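Local coordinates for protein L-iditol 2-dehydrogenase (Clostridium scindens, PDB 4OH1) that probably oxidises L-iditol or related polyols at carbon 2 as a zinc-dependent, NAD-linked dehydrogenase, at residues A103-C108 and M298-W303; V161-A166 and F305-R310. All blocks are in the same frame, centred on the assembly; numbering follows the deposited sequence.

Contact 1: residues A103-C108 and M298-W303. With ZN (zinc ion), chain C.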
loop_
_atom_site.group_PDB
_atom_site.type_symbol
_atom_site.label_atom_id
_atom_site.label_comp_id
_atom_site.label_asym_id
_atom_site.label_seq_id
_atom_site.Cartn_x
_atom_site.Cartn_y
_atom_site.Cartn_z
ATOM N N ALA A 103 -22.472 -15.574 -0.971
ATOM C CA ALA A 103 -22.410 -14.734 -2.181
ATOM C C ALA A 103 -21.861 -15.544 -3.355
ATOM O O ALA A 103 -20.849 -16.192 -3.217
ATOM C CB ALA A 103 -21.519 -13.506 -1.923
ATOM N N LYS A 104 -22.549 -15.500 -4.495
ATOM C CA LYS A 104 -22.124 -16.158 -5.722
ATOM C C LYS A 104 -21.668 -15.125 -6.754
ATOM O O LYS A 104 -22.478 -14.376 -7.309
ATOM C CB LYS A 104 -23.273 -16.975 -6.300
ATOM C CG LYS A 104 -22.936 -17.733 -7.614
ATOM C CD LYS A 104 -21.758 -18.628 -7.431
ATOM C CE LYS A 104 -21.562 -19.577 -8.560
ATOM N NZ LYS A 104 -21.261 -18.837 -9.787
ATOM N N TYR A 105 -20.371 -15.134 -7.046
ATOM C CA TYR A 105 -19.814 -14.222 -8.033
ATOM C C TYR A 105 -19.973 -14.808 -9.454
ATOM O O TYR A 105 -19.855 -16.010 -9.632
ATOM C CB TYR A 105 -18.331 -14.005 -7.713
ATOM C CG TYR A 105 -18.109 -13.729 -6.247
ATOM C CD1 TYR A 105 -18.821 -12.711 -5.603
ATOM C CD2 TYR A 105 -17.218 -14.485 -5.497
ATOM C CE1 TYR A 105 -18.655 -12.452 -4.243
ATOM C CE2 TYR A 105 -17.028 -14.228 -4.117
ATOM C CZ TYR A 105 -17.751 -13.198 -3.507
ATOM O OH TYR A 105 -17.606 -12.890 -2.171
ATOM N N CYS A 106 -20.222 -13.976 -10.456
ATOM C CA CYS A 106 -20.493 -14.500 -11.796
ATOM C C CYS A 106 -19.193 -14.780 -12.545
ATOM O O CYS A 106 -19.171 -15.549 -13.518
ATOM C CB CYS A 106 -21.352 -13.510 -12.587
ATOM S SG CYS A 106 -20.425 -12.147 -13.283
ATOM N N GLY A 107 -18.107 -14.116 -12.156
ATOM C CA GLY A 107 -16.814 -14.388 -12.762
ATOM C C GLY A 107 -16.713 -13.915 -14.179
ATOM O O GLY A 107 -15.699 -14.163 -14.832
ATOM N N CYS A 108 -17.718 -13.194 -14.670
ATOM C CA CYS A 108 -17.614 -12.720 -16.043
ATOM C C CYS A 108 -18.193 -11.351 -16.309
ATOM O O CYS A 108 -18.479 -11.037 -17.446
ATOM C CB CYS A 108 -18.154 -13.775 -17.047
ATOM S SG CYS A 108 -19.846 -14.214 -16.804
HETATM N N MSE A 298 -17.631 0.153 3.444
HETATM C CA MSE A 298 -17.264 -1.270 3.443
HETATM C C MSE A 298 -18.503 -2.110 3.012
HETATM O O MSE A 298 -19.508 -2.173 3.748
HETATM C CB MSE A 298 -16.791 -1.670 4.853
HETATM C CG MSE A 298 -15.582 -2.640 4.891
HETATM SE SE MSE A 298 -16.065 -4.299 4.035
HETATM C CE MSE A 298 -17.232 -4.962 5.503
ATOM N N ILE A 299 -18.442 -2.724 1.823
ATOM C CA ILE A 299 -19.468 -3.731 1.440
ATOM C C ILE A 299 -18.945 -5.170 1.186
ATOM O O ILE A 299 -18.179 -5.447 0.244
ATOM C CB ILE A 299 -20.389 -3.308 0.238
ATOM C CG1 ILE A 299 -21.571 -4.342 0.121
ATOM C CG2 ILE A 299 -19.543 -3.085 -1.061
ATOM C CD1 ILE A 299 -22.970 -3.837 -0.294
ATOM N N GLN A 300 -19.405 -6.056 2.071
ATOM C CA GLN A 300 -19.262 -7.528 2.000
ATOM C C GLN A 300 -17.882 -8.040 2.351
ATOM O O GLN A 300 -17.793 -9.016 3.087
ATOM C CB GLN A 300 -19.692 -8.123 0.648
ATOM C CG GLN A 300 -21.181 -8.135 0.404
ATOM C CD GLN A 300 -21.566 -8.883 -0.876
ATOM O OE1 GLN A 300 -20.801 -9.712 -1.400
ATOM N NE2 GLN A 300 -22.748 -8.577 -1.386
ATOM N N GLY A 301 -16.831 -7.399 1.847
ATOM C CA GLY A 301 -15.491 -7.997 1.894
ATOM C C GLY A 301 -15.292 -8.882 0.634
ATOM O O GLY A 301 -16.280 -9.313 -0.017
ATOM N N ALA A 302 -14.037 -9.135 0.276
ATOM C CA ALA A 302 -13.670 -9.931 -0.886
ATOM C C ALA A 302 -12.468 -10.768 -0.567
ATOM O O ALA A 302 -11.504 -10.228 -0.013
ATOM C CB ALA A 302 -13.273 -9.028 -2.039
ATOM N N TRP A 303 -12.479 -12.041 -0.977
ATOM C CA TRP A 303 -11.347 -12.921 -0.762
ATOM C C TRP A 303 -10.954 -13.116 0.694
ATOM O O TRP A 303 -9.807 -13.325 0.965
ATOM C CB TRP A 303 -10.123 -12.389 -1.500
ATOM C CG TRP A 303 -10.430 -12.004 -2.935
ATOM C CD1 TRP A 303 -10.198 -10.795 -3.502
ATOM C CD2 TRP A 303 -10.998 -12.835 -3.981
ATOM N NE1 TRP A 303 -10.596 -10.809 -4.822
ATOM C CE2 TRP A 303 -11.068 -12.053 -5.143
ATOM C CE3 TRP A 303 -11.444 -14.159 -4.044
ATOM C CZ2 TRP A 303 -11.588 -12.537 -6.344
ATOM C CZ3 TRP A 303 -11.987 -14.632 -5.244
ATOM C CH2 TRP A 303 -12.040 -13.825 -6.364
HETATM ZN ZN ZN C . -19.578 -10.623 -11.670
HETATM O O HOH W 1 -14.584 -13.474 -1.308
HETATM O O HOH W 2 -18.513 -10.850 -0.787
#

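Contact 2: residues V161-A166 and F305-R310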
loop_
_atom_site.group_PDB
_atom_site.type_symbol
_atom_site.label_atom_id
_atom_site.label_comp_id
_atom_site.label_asym_id
_atom_site.label_seq_id
_atom_site.Cartn_x
_atom_site.Cartn_y
_atom_site.Cartn_z
ATOM N N VAL A 161 -16.336 -9.959 7.648
ATOM C CA VAL A 161 -16.754 -8.593 7.690
ATOM C C VAL A 161 -15.905 -7.785 8.682
ATOM O O VAL A 161 -15.476 -6.685 8.427
ATOM C CB VAL A 161 -18.240 -8.496 8.095
ATOM C CG1 VAL A 161 -18.623 -7.041 8.272
ATOM C CG2 VAL A 161 -19.132 -9.098 7.016
ATOM N N ALA A 162 -15.653 -8.366 9.833
ATOM C CA ALA A 162 -14.823 -7.741 10.793
ATOM C C ALA A 162 -13.388 -7.591 10.293
ATOM O O ALA A 162 -12.785 -6.509 10.487
ATOM C CB ALA A 162 -14.880 -8.518 12.073
ATOM N N LEU A 163 -12.848 -8.624 9.636
ATOM C CA LEU A 163 -11.514 -8.540 9.078
ATOM C C LEU A 163 -11.418 -7.462 8.027
ATOM O O LEU A 163 -10.432 -6.732 8.008
ATOM C CB LEU A 163 -11.052 -9.874 8.458
ATOM C CG LEU A 163 -10.623 -10.925 9.458
ATOM C CD1 LEU A 163 -10.723 -12.290 8.852
ATOM C CD2 LEU A 163 -9.215 -10.721 9.890
ATOM N N SER A 164 -12.401 -7.349 7.147
ATOM C CA SER A 164 -12.346 -6.317 6.112
ATOM C C SER A 164 -12.397 -4.896 6.643
ATOM O O SER A 164 -11.776 -4.016 6.093
ATOM C CB SER A 164 -13.527 -6.422 5.151
ATOM O OG SER A 164 -13.538 -7.724 4.642
ATOM N N SER A 165 -13.229 -4.692 7.637
ATOM C CA SER A 165 -13.385 -3.427 8.281
ATOM C C SER A 165 -12.100 -3.072 9.032
ATOM O O SER A 165 -11.609 -1.960 8.912
ATOM C CB SER A 165 -14.591 -3.495 9.255
ATOM O OG SER A 165 -15.778 -3.701 8.472
ATOM N N ALA A 166 -11.506 -4.017 9.733
ATOM C CA ALA A 166 -10.254 -3.742 10.429
ATOM C C ALA A 166 -9.167 -3.370 9.466
ATOM O O ALA A 166 -8.418 -2.435 9.708
ATOM C CB ALA A 166 -9.802 -4.892 11.296
ATOM N N PHE A 305 -12.411 -15.390 2.958
ATOM C CA PHE A 305 -12.846 -16.640 3.605
ATOM C C PHE A 305 -11.696 -17.529 4.095
ATOM O O PHE A 305 -11.684 -17.955 5.250
ATOM C CB PHE A 305 -13.879 -17.359 2.718
ATOM C CG PHE A 305 -15.344 -16.992 3.074
ATOM C CD1 PHE A 305 -15.920 -15.781 2.660
ATOM C CD2 PHE A 305 -16.115 -17.836 3.835
ATOM C CE1 PHE A 305 -17.237 -15.449 3.015
ATOM C CE2 PHE A 305 -17.427 -17.495 4.190
ATOM C CZ PHE A 305 -17.970 -16.308 3.778
ATOM N N PRO A 306 -10.679 -17.769 3.262
ATOM C CA PRO A 306 -9.563 -18.610 3.724
ATOM C C PRO A 306 -8.862 -17.995 4.950
ATOM O O PRO A 306 -8.633 -18.700 5.971
ATOM C CB PRO A 306 -8.660 -18.705 2.484
ATOM C CG PRO A 306 -9.646 -18.535 1.347
ATOM C CD PRO A 306 -10.565 -17.475 1.822
ATOM N N LYS A 307 -8.634 -16.685 4.871
ATOM C CA LYS A 307 -8.064 -15.881 5.983
ATOM C C LYS A 307 -8.840 -16.021 7.281
ATOM O O LYS A 307 -8.328 -16.335 8.386
ATOM C CB LYS A 307 -7.968 -14.427 5.518
ATOM C CG LYS A 307 -7.308 -13.497 6.519
ATOM C CD LYS A 307 -7.478 -12.074 6.177
ATOM C CE LYS A 307 -6.782 -11.711 4.901
ATOM N NZ LYS A 307 -7.292 -10.425 4.454
ATOM N N SER A 308 -10.112 -15.828 7.150
ATOM C CA SER A 308 -10.989 -15.944 8.286
ATOM C C SER A 308 -10.967 -17.316 8.896
ATOM O O SER A 308 -10.940 -17.504 10.140
ATOM C CB SER A 308 -12.398 -15.568 7.828
ATOM O OG SER A 308 -13.309 -15.703 8.888
ATOM N N ILE A 309 -10.983 -18.318 8.035
ATOM C CA ILE A 309 -10.875 -19.689 8.511
ATOM C C ILE A 309 -9.573 -19.895 9.247
ATOM O O ILE A 309 -9.566 -20.511 10.321
ATOM C CB ILE A 309 -11.021 -20.641 7.338
ATOM C CG1 ILE A 309 -12.477 -20.622 6.859
ATOM C CG2 ILE A 309 -10.600 -22.002 7.721
ATOM C CD1 ILE A 309 -12.720 -21.299 5.539
ATOM N N ARG A 310 -8.471 -19.313 8.746
ATOM C CA ARG A 310 -7.169 -19.429 9.474
ATOM C C ARG A 310 -7.126 -18.709 10.821
ATOM O O ARG A 310 -6.406 -19.129 11.714
ATOM C CB ARG A 310 -6.026 -18.979 8.624
ATOM C CG ARG A 310 -5.760 -19.916 7.480
ATOM C CD ARG A 310 -4.442 -19.587 6.821
ATOM N NE ARG A 310 -4.447 -18.296 6.160
ATOM C CZ ARG A 310 -4.921 -18.094 4.941
ATOM N NH1 ARG A 310 -5.415 -19.115 4.266
ATOM N NH2 ARG A 310 -4.897 -16.896 4.375
#

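Contact 1: residues A103-C108 and M298-W303
A103 and Q300 make the direct part of this contact: the methyl CB of A103 sits 3.9 Å from OE1 of Q300, and the same oxygen lies near the plane of the Y105 ring, at its edge. Q300 gets there by setting CG beside its own backbone N (chi1 -73°) and running extended from that point. Beyond this small direct touch the contact is wet: two waters gather at Y105 OH and bridge it to the loop. One takes a hydrogen bond from Y105 OH at 2.6 Å and donates two, to Q300 OE1 and to G301 O, the latter at 2.8 Å, and it lies in the ring plane. The second water accepts from W303 N at 2.6 Å and donates to Y105 OH. No protein group bonds directly across the interface, so the dry packing is thin and the water network does most of the joining. Y105 itself is folded so that A103 O stands 4.3 Å above the centre of its ring, and beyond it the chain reaches the structural zinc site of this family, where C106 SG binds zinc at 2.4 Å alongside C109, C112 and C120. That sulfur also accepts C108 N at 3.2 Å, nearly straight at 165°, which should temper its charge. Strand 103-104 pairs antiparallel with strand 124-125, whereas residues 298-303 follow strand 294-297, the outermost strand of the parallel sheet within this chain, and run on towards helix 305-311, with M298 resting on helix 156-168.

Contact 2: residues V161-A166 and F305-R310
L163 faces S308 here, and one methyl does the touching: CD1 reaches 3.7 Å from S308 CA and 3.8 Å from S308 CB, against these two carbons of the serine and not its hydroxyl. The aliphatic chain of K307 comes alongside the same methyl, its CD 4.2 Å from L163 CD1, so the leucine meets two successive residues of the opposing helix. With CG beside its backbone N (chi1 -77°), L163 holds CD1 out towards helix 305-311. Behind the leucine, its own helix carries a doubled bond one turn long: V161 O accepts both S165 N and S165 OG, from opposite faces of its plane. S308 OG is anti to the backbone N (chi1 178°), which carries the hydroxyl to V156 O at the start of helix 156-168 and leaves CB for the leucine. K307 NZ ends in a hydrogen bond to Q304 OE1 and a salt bridge to E167, near the far end of that helix. R310 takes no part in the touch with 161-166; its guanidinium makes a salt bridge to E114 of the second subunit, a neighbouring copy of the protein, and its NE a hydrogen bond to G174 O of the fourth, whose Y173 packs on L163. The segments themselves thus share a purely apolar touch, while hydroxyl and ammonium groups of helix 305-311 grip the flanking turns of helix 156-168 and probably fix how the two helices lie together.

In the fold
The two contacts have centres 13 Å apart and interleave along the chain, in the order 103-108, 161-166, 298-303, 305-310. Their later segments are almost continuous: the loop leaving strand 294-297, the outermost strand of the parallel Rossmann-type sheet within this chain, leads through Q304 into helix 305-311. Contact 1 joins this loop to the stretch entering the structural zinc site, and contact 2 sets the helix against helix 156-168, whose E157 binds the other zinc. The contacts also meet directly, with G301 CA 3.4 Å from S164 OG and the selenium of M298 against S164 CB. Both reach the second subunit, so the structural-zinc loop, the Rossmann-type domain and a subunit interface converge here.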